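Local coordinates for protein-glutamine gamma-glutamyltransferase 2 (Pagrus major, PDB 1G0D) that probably catalyses the calcium-dependent joining of peptide-bound glutamine to lysine side chains or other primary amines, cross-linking or aminating proteins, at residues L518-V530 / E540-S554. Numbering follows the deposited sequence.
Sequences LRRGECQRKTISV and EVMRLHYDDYVRCVS
Two edge strands of a beta-sandwich domain, 525-530 and 540-544, lie nearly antiparallel (164°) with axes 9.4 Å apart, so side chains rather than backbone bonds bridge the two sheets along this edge. K526 makes the charged link: with CG anti to the backbone N (chi1 174°) the chain runs extended toward the other strand, and a bend at its last torsion puts NZ 3.1 Å from V541 O and 2.9 Å from E540 OE2, the latter a salt bridge with NZ above the carboxylate plane. The same oxygen lies 3.3 Å from I528 CG1. Next along, the Q524 amide comes against L544 CD1, which lies nearest NE2, while its OE1 sits beside M542 CG. NE2 gives its firmer bond back to C523 O at 3.1 Å, within the amide plane, and only a weak one across to R543 O. Beyond the strands, C523 CB packs against C552 SG (4.0 Å). R520 reaches residues 552-554: NE donates to C552 O (2.8 Å, 155°), S554 OG sits over one guanidinium face, and NH2 and NH1 form salt bridges with E237 and E238. A water joins NH1, weakly, to R551 O and V553 O. Behind this seam, strand 525-532 pairs with 502-513 in one sheet and 536-544 borders 488-496 in the other; M542 touches V561 of strand 558-566, in the same sheet as 525-532.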
loop_
_atom_site.group_PDB
_atom_site.type_symbol
_atom_site.label_atom_id
_atom_site.label_comp_id
_atom_site.label_asym_id
_atom_site.label_seq_id
_atom_site.Cartn_x
_atom_site.Cartn_y
_atom_site.Cartn_z
ATOM N N LEU A 518 -19.901 -4.801 -2.336
ATOM C CA LEU A 518 -20.912 -4.393 -3.290
ATOM C C LEU A 518 -21.653 -5.653 -3.671
ATOM O O LEU A 518 -21.119 -6.502 -4.369
ATOM C CB LEU A 518 -20.262 -3.812 -4.534
ATOM C CG LEU A 518 -20.552 -2.405 -5.041
ATOM C CD1 LEU A 518 -20.895 -1.491 -3.927
ATOM C CD2 LEU A 518 -19.352 -1.895 -5.754
ATOM N N ARG A 519 -22.884 -5.770 -3.198
ATOM C CA ARG A 519 -23.751 -6.905 -3.483
ATOM C C ARG A 519 -23.958 -7.047 -4.994
ATOM O O ARG A 519 -24.195 -6.056 -5.689
ATOM C CB ARG A 519 -25.077 -6.685 -2.780
ATOM C CG ARG A 519 -25.890 -7.938 -2.603
ATOM C CD ARG A 519 -27.342 -7.617 -2.181
ATOM N NE ARG A 519 -28.065 -6.796 -3.160
ATOM C CZ ARG A 519 -28.658 -5.627 -2.883
ATOM N NH1 ARG A 519 -28.625 -5.123 -1.643
ATOM N NH2 ARG A 519 -29.282 -4.958 -3.856
ATOM N N ARG A 520 -23.844 -8.275 -5.498
ATOM C CA ARG A 520 -23.988 -8.518 -6.925
ATOM C C ARG A 520 -25.104 -9.475 -7.293
ATOM O O ARG A 520 -26.261 -9.063 -7.436
ATOM C CB ARG A 520 -22.671 -9.010 -7.495
ATOM C CG ARG A 520 -21.796 -7.840 -7.919
ATOM C CD ARG A 520 -20.400 -8.235 -8.264
ATOM N NE ARG A 520 -20.317 -8.907 -9.541
ATOM C CZ ARG A 520 -20.191 -8.260 -10.690
ATOM N NH1 ARG A 520 -20.118 -8.930 -11.832
ATOM N NH2 ARG A 520 -20.154 -6.936 -10.693
ATOM N N GLY A 521 -24.785 -10.752 -7.447
ATOM C CA GLY A 521 -25.832 -11.701 -7.795
ATOM C C GLY A 521 -26.268 -12.739 -6.751
ATOM O O GLY A 521 -25.491 -13.638 -6.392
ATOM N N GLU A 522 -27.519 -12.628 -6.283
ATOM C CA GLU A 522 -28.074 -13.561 -5.297
ATOM C C GLU A 522 -28.227 -14.944 -5.944
ATOM O O GLU A 522 -29.316 -15.302 -6.400
ATOM C CB GLU A 522 -29.434 -13.037 -4.803
ATOM C CG GLU A 522 -30.363 -14.079 -4.177
ATOM C CD GLU A 522 -29.998 -14.437 -2.745
ATOM O OE1 GLU A 522 -29.978 -13.539 -1.860
ATOM O OE2 GLU A 522 -29.735 -15.639 -2.508
ATOM N N CYS A 523 -27.144 -15.726 -5.982
ATOM C CA CYS A 523 -27.210 -17.039 -6.619
ATOM C C CYS A 523 -27.837 -18.200 -5.833
ATOM O O CYS A 523 -27.424 -19.353 -6.017
ATOM C CB CYS A 523 -25.837 -17.468 -7.152
ATOM S SG CYS A 523 -24.478 -17.079 -6.103
ATOM N N GLN A 524 -28.802 -17.879 -4.955
ATOM C CA GLN A 524 -29.597 -18.847 -4.192
ATOM C C GLN A 524 -29.821 -18.646 -2.718
ATOM O O GLN A 524 -28.917 -18.347 -1.965
ATOM C CB GLN A 524 -29.131 -20.278 -4.429
ATOM C CG GLN A 524 -28.185 -20.849 -3.437
ATOM C CD GLN A 524 -27.733 -22.219 -3.883
ATOM O OE1 GLN A 524 -27.963 -23.211 -3.188
ATOM N NE2 GLN A 524 -27.098 -22.290 -5.062
ATOM N N ARG A 525 -31.073 -18.862 -2.335
ATOM C CA ARG A 525 -31.568 -18.707 -0.971
ATOM C C ARG A 525 -32.308 -20.000 -0.556
ATOM O O ARG A 525 -32.559 -20.868 -1.397
ATOM C CB ARG A 525 -32.495 -17.502 -0.971
ATOM C CG ARG A 525 -33.172 -17.200 0.307
ATOM C CD ARG A 525 -34.290 -16.231 0.017
ATOM N NE ARG A 525 -33.788 -14.892 -0.233
ATOM C CZ ARG A 525 -33.878 -13.903 0.642
ATOM N NH1 ARG A 525 -33.393 -12.712 0.329
ATOM N NH2 ARG A 525 -34.453 -14.108 1.828
ATOM N N LYS A 526 -32.667 -20.147 0.718
ATOM C CA LYS A 526 -33.330 -21.381 1.161
ATOM C C LYS A 526 -33.657 -21.299 2.642
ATOM O O LYS A 526 -32.807 -20.935 3.437
ATOM C CB LYS A 526 -32.378 -22.552 0.899
ATOM C CG LYS A 526 -32.767 -23.932 1.400
ATOM C CD LYS A 526 -31.576 -24.882 1.118
ATOM C CE LYS A 526 -31.820 -26.339 1.504
ATOM N NZ LYS A 526 -30.659 -26.888 2.289
ATOM N N THR A 527 -34.887 -21.616 3.016
ATOM C CA THR A 527 -35.264 -21.592 4.425
ATOM C C THR A 527 -35.717 -22.969 4.858
ATOM O O THR A 527 -36.509 -23.606 4.180
ATOM C CB THR A 527 -36.385 -20.616 4.705
ATOM O OG1 THR A 527 -35.848 -19.291 4.710
ATOM C CG2 THR A 527 -36.999 -20.895 6.061
ATOM N N ILE A 528 -35.209 -23.422 5.993
ATOM C CA ILE A 528 -35.543 -24.733 6.500
ATOM C C ILE A 528 -36.083 -24.613 7.886
ATOM O O ILE A 528 -35.871 -23.607 8.558
ATOM C CB ILE A 528 -34.286 -25.641 6.546
ATOM C CG1 ILE A 528 -34.543 -26.904 5.734
ATOM C CG2 ILE A 528 -33.918 -26.009 7.991
ATOM C CD1 ILE A 528 -34.849 -26.650 4.269
ATOM N N SER A 529 -36.807 -25.636 8.304
ATOM C CA SER A 529 -37.326 -25.664 9.656
ATOM C C SER A 529 -36.462 -26.705 10.321
ATOM O O SER A 529 -36.230 -27.797 9.785
ATOM C CB SER A 529 -38.794 -26.059 9.693
ATOM O OG SER A 529 -39.594 -24.894 9.837
ATOM N N VAL A 530 -35.986 -26.361 11.500
ATOM C CA VAL A 530 -35.065 -27.223 12.181
ATOM C C VAL A 530 -35.435 -27.521 13.629
ATOM O O VAL A 530 -36.039 -26.679 14.316
ATOM C CB VAL A 530 -33.647 -26.546 12.072
ATOM C CG1 VAL A 530 -33.071 -26.193 13.422
ATOM C CG2 VAL A 530 -32.728 -27.420 11.300
ATOM N N GLU A 540 -26.748 -28.519 7.765
ATOM C CA GLU A 540 -27.447 -28.368 6.495
ATOM C C GLU A 540 -26.425 -27.972 5.456
ATOM O O GLU A 540 -25.442 -27.296 5.758
ATOM C CB GLU A 540 -28.519 -27.285 6.578
ATOM C CG GLU A 540 -29.901 -27.815 6.891
ATOM C CD GLU A 540 -30.664 -28.219 5.653
ATOM O OE1 GLU A 540 -30.556 -29.400 5.266
ATOM O OE2 GLU A 540 -31.365 -27.360 5.071
ATOM N N VAL A 541 -26.654 -28.408 4.230
ATOM C CA VAL A 541 -25.757 -28.114 3.129
ATOM C C VAL A 541 -26.390 -27.260 2.025
ATOM O O VAL A 541 -27.592 -27.330 1.743
ATOM C CB VAL A 541 -25.239 -29.431 2.502
ATOM C CG1 VAL A 541 -24.452 -29.139 1.250
ATOM C CG2 VAL A 541 -24.390 -30.174 3.512
ATOM N N MET A 542 -25.564 -26.423 1.413
ATOM C CA MET A 542 -26.017 -25.589 0.326
ATOM C C MET A 542 -25.035 -25.842 -0.780
ATOM O O MET A 542 -23.852 -25.608 -0.614
ATOM C CB MET A 542 -25.976 -24.127 0.738
ATOM C CG MET A 542 -26.317 -23.137 -0.372
ATOM S SD MET A 542 -26.557 -21.464 0.301
ATOM C CE MET A 542 -26.259 -21.768 2.086
ATOM N N ARG A 543 -25.511 -26.337 -1.909
ATOM C CA ARG A 543 -24.599 -26.605 -2.995
ATOM C C ARG A 543 -24.609 -25.514 -4.014
ATOM O O ARG A 543 -25.622 -25.282 -4.670
ATOM C CB ARG A 543 -24.935 -27.916 -3.681
ATOM C CG ARG A 543 -24.021 -28.239 -4.850
ATOM C CD ARG A 543 -23.920 -29.739 -5.069
ATOM N NE ARG A 543 -22.963 -30.059 -6.119
ATOM C CZ ARG A 543 -21.709 -30.449 -5.896
ATOM N NH1 ARG A 543 -21.250 -30.568 -4.655
ATOM N NH2 ARG A 543 -20.910 -30.730 -6.922
ATOM N N LEU A 544 -23.472 -24.834 -4.125
ATOM C CA LEU A 544 -23.295 -23.761 -5.090
ATOM C C LEU A 544 -22.670 -24.405 -6.337
ATOM O O LEU A 544 -21.811 -25.282 -6.201
ATOM C CB LEU A 544 -22.381 -22.697 -4.492
ATOM C CG LEU A 544 -22.981 -21.658 -3.541
ATOM C CD1 LEU A 544 -24.291 -21.131 -4.064
ATOM C CD2 LEU A 544 -23.180 -22.283 -2.214
ATOM N N HIS A 545 -23.110 -23.979 -7.532
ATOM C CA HIS A 545 -22.636 -24.537 -8.813
ATOM C C HIS A 545 -22.007 -23.519 -9.732
ATOM O O HIS A 545 -22.456 -22.385 -9.825
ATOM C CB HIS A 545 -23.779 -25.171 -9.589
ATOM C CG HIS A 545 -24.493 -26.237 -8.835
ATOM N ND1 HIS A 545 -25.526 -25.966 -7.965
ATOM C CD2 HIS A 545 -24.335 -27.580 -8.828
ATOM C CE1 HIS A 545 -25.977 -27.097 -7.457
ATOM N NE2 HIS A 545 -25.271 -28.092 -7.965
ATOM N N TYR A 546 -21.007 -23.960 -10.471
ATOM C CA TYR A 546 -20.309 -23.066 -11.345
ATOM C C TYR A 546 -21.167 -22.292 -12.297
ATOM O O TYR A 546 -21.118 -21.073 -12.295
ATOM C CB TYR A 546 -19.251 -23.809 -12.140
ATOM C CG TYR A 546 -18.521 -22.893 -13.078
ATOM C CD1 TYR A 546 -17.771 -21.824 -12.594
ATOM C CD2 TYR A 546 -18.571 -23.089 -14.454
ATOM C CE1 TYR A 546 -17.086 -20.973 -13.455
ATOM C CE2 TYR A 546 -17.883 -22.231 -15.337
ATOM C CZ TYR A 546 -17.147 -21.180 -14.824
ATOM O OH TYR A 546 -16.495 -20.321 -15.673
ATOM N N ASP A 547 -21.958 -22.981 -13.107
ATOM C CA ASP A 547 -22.785 -22.306 -14.115
ATOM C C ASP A 547 -23.788 -21.345 -13.525
ATOM O O ASP A 547 -24.381 -20.550 -14.244
ATOM C CB ASP A 547 -23.499 -23.324 -14.991
ATOM C CG ASP A 547 -23.649 -24.663 -14.309
ATOM O OD1 ASP A 547 -24.782 -24.999 -13.882
ATOM O OD2 ASP A 547 -22.626 -25.379 -14.195
ATOM N N ASP A 548 -23.970 -21.419 -12.215
ATOM C CA ASP A 548 -24.875 -20.517 -11.525
ATOM C C ASP A 548 -24.058 -19.297 -11.099
ATOM O O ASP A 548 -24.370 -18.166 -11.465
ATOM C CB ASP A 548 -25.456 -21.174 -10.263
ATOM C CG ASP A 548 -26.594 -22.168 -10.553
ATOM O OD1 ASP A 548 -27.232 -22.075 -11.627
ATOM O OD2 ASP A 548 -26.843 -23.044 -9.681
ATOM N N TYR A 549 -22.998 -19.526 -10.330
ATOM C CA TYR A 549 -22.200 -18.400 -9.859
ATOM C C TYR A 549 -21.268 -17.727 -10.831
ATOM O O TYR A 549 -20.742 -16.688 -10.479
ATOM C CB TYR A 549 -21.437 -18.707 -8.536
ATOM C CG TYR A 549 -20.248 -19.653 -8.599
ATOM C CD1 TYR A 549 -19.132 -19.371 -9.394
ATOM C CD2 TYR A 549 -20.279 -20.863 -7.913
ATOM C CE1 TYR A 549 -18.097 -20.270 -9.511
ATOM C CE2 TYR A 549 -19.249 -21.774 -8.026
ATOM C CZ TYR A 549 -18.164 -21.479 -8.834
ATOM O OH TYR A 549 -17.180 -22.441 -9.004
ATOM N N VAL A 550 -21.044 -18.267 -12.027
ATOM C CA VAL A 550 -20.163 -17.548 -12.961
ATOM C C VAL A 550 -20.878 -16.278 -13.344
ATOM O O VAL A 550 -20.271 -15.262 -13.662
ATOM C CB VAL A 550 -19.957 -18.236 -14.289
ATOM C CG1 VAL A 550 -18.487 -18.329 -14.577
ATOM C CG2 VAL A 550 -20.656 -19.549 -14.313
ATOM N N ARG A 551 -22.198 -16.373 -13.333
ATOM C CA ARG A 551 -23.067 -15.274 -13.706
ATOM C C ARG A 551 -22.951 -14.025 -12.815
ATOM O O ARG A 551 -23.012 -12.911 -13.313
ATOM C CB ARG A 551 -24.526 -15.785 -13.728
ATOM C CG ARG A 551 -25.046 -16.210 -15.111
ATOM C CD ARG A 551 -25.424 -17.683 -15.154
ATOM N NE ARG A 551 -26.685 -17.940 -14.464
ATOM C CZ ARG A 551 -27.303 -19.124 -14.434
ATOM N NH1 ARG A 551 -26.780 -20.173 -15.063
ATOM N NH2 ARG A 551 -28.437 -19.270 -13.752
ATOM N N CYS A 552 -22.725 -14.211 -11.515
ATOM C CA CYS A 552 -22.710 -13.089 -10.576
ATOM C C CYS A 552 -21.384 -12.675 -9.946
ATOM O O CYS A 552 -21.202 -11.539 -9.527
ATOM C CB CYS A 552 -23.724 -13.390 -9.458
ATOM S SG CYS A 552 -25.072 -14.622 -9.856
ATOM N N VAL A 553 -20.469 -13.617 -9.878
ATOM C CA VAL A 553 -19.174 -13.409 -9.273
ATOM C C VAL A 553 -18.285 -12.515 -10.148
ATOM O O VAL A 553 -18.503 -12.439 -11.348
ATOM C CB VAL A 553 -18.593 -14.807 -8.988
ATOM C CG1 VAL A 553 -17.280 -15.007 -9.625
ATOM C CG2 VAL A 553 -18.584 -15.035 -7.522
ATOM N N SER A 554 -17.325 -11.816 -9.521
ATOM C CA SER A 554 -16.360 -10.872 -10.160
ATOM C C SER A 554 -14.922 -11.430 -10.222
ATOM O O SER A 554 -14.674 -12.600 -9.913
ATOM C CB SER A 554 -16.293 -9.573 -9.342
ATOM O OG SER A 554 -16.865 -8.482 -10.020
HETATM O O HOH W 1 -20.205 -11.228 -13.539
#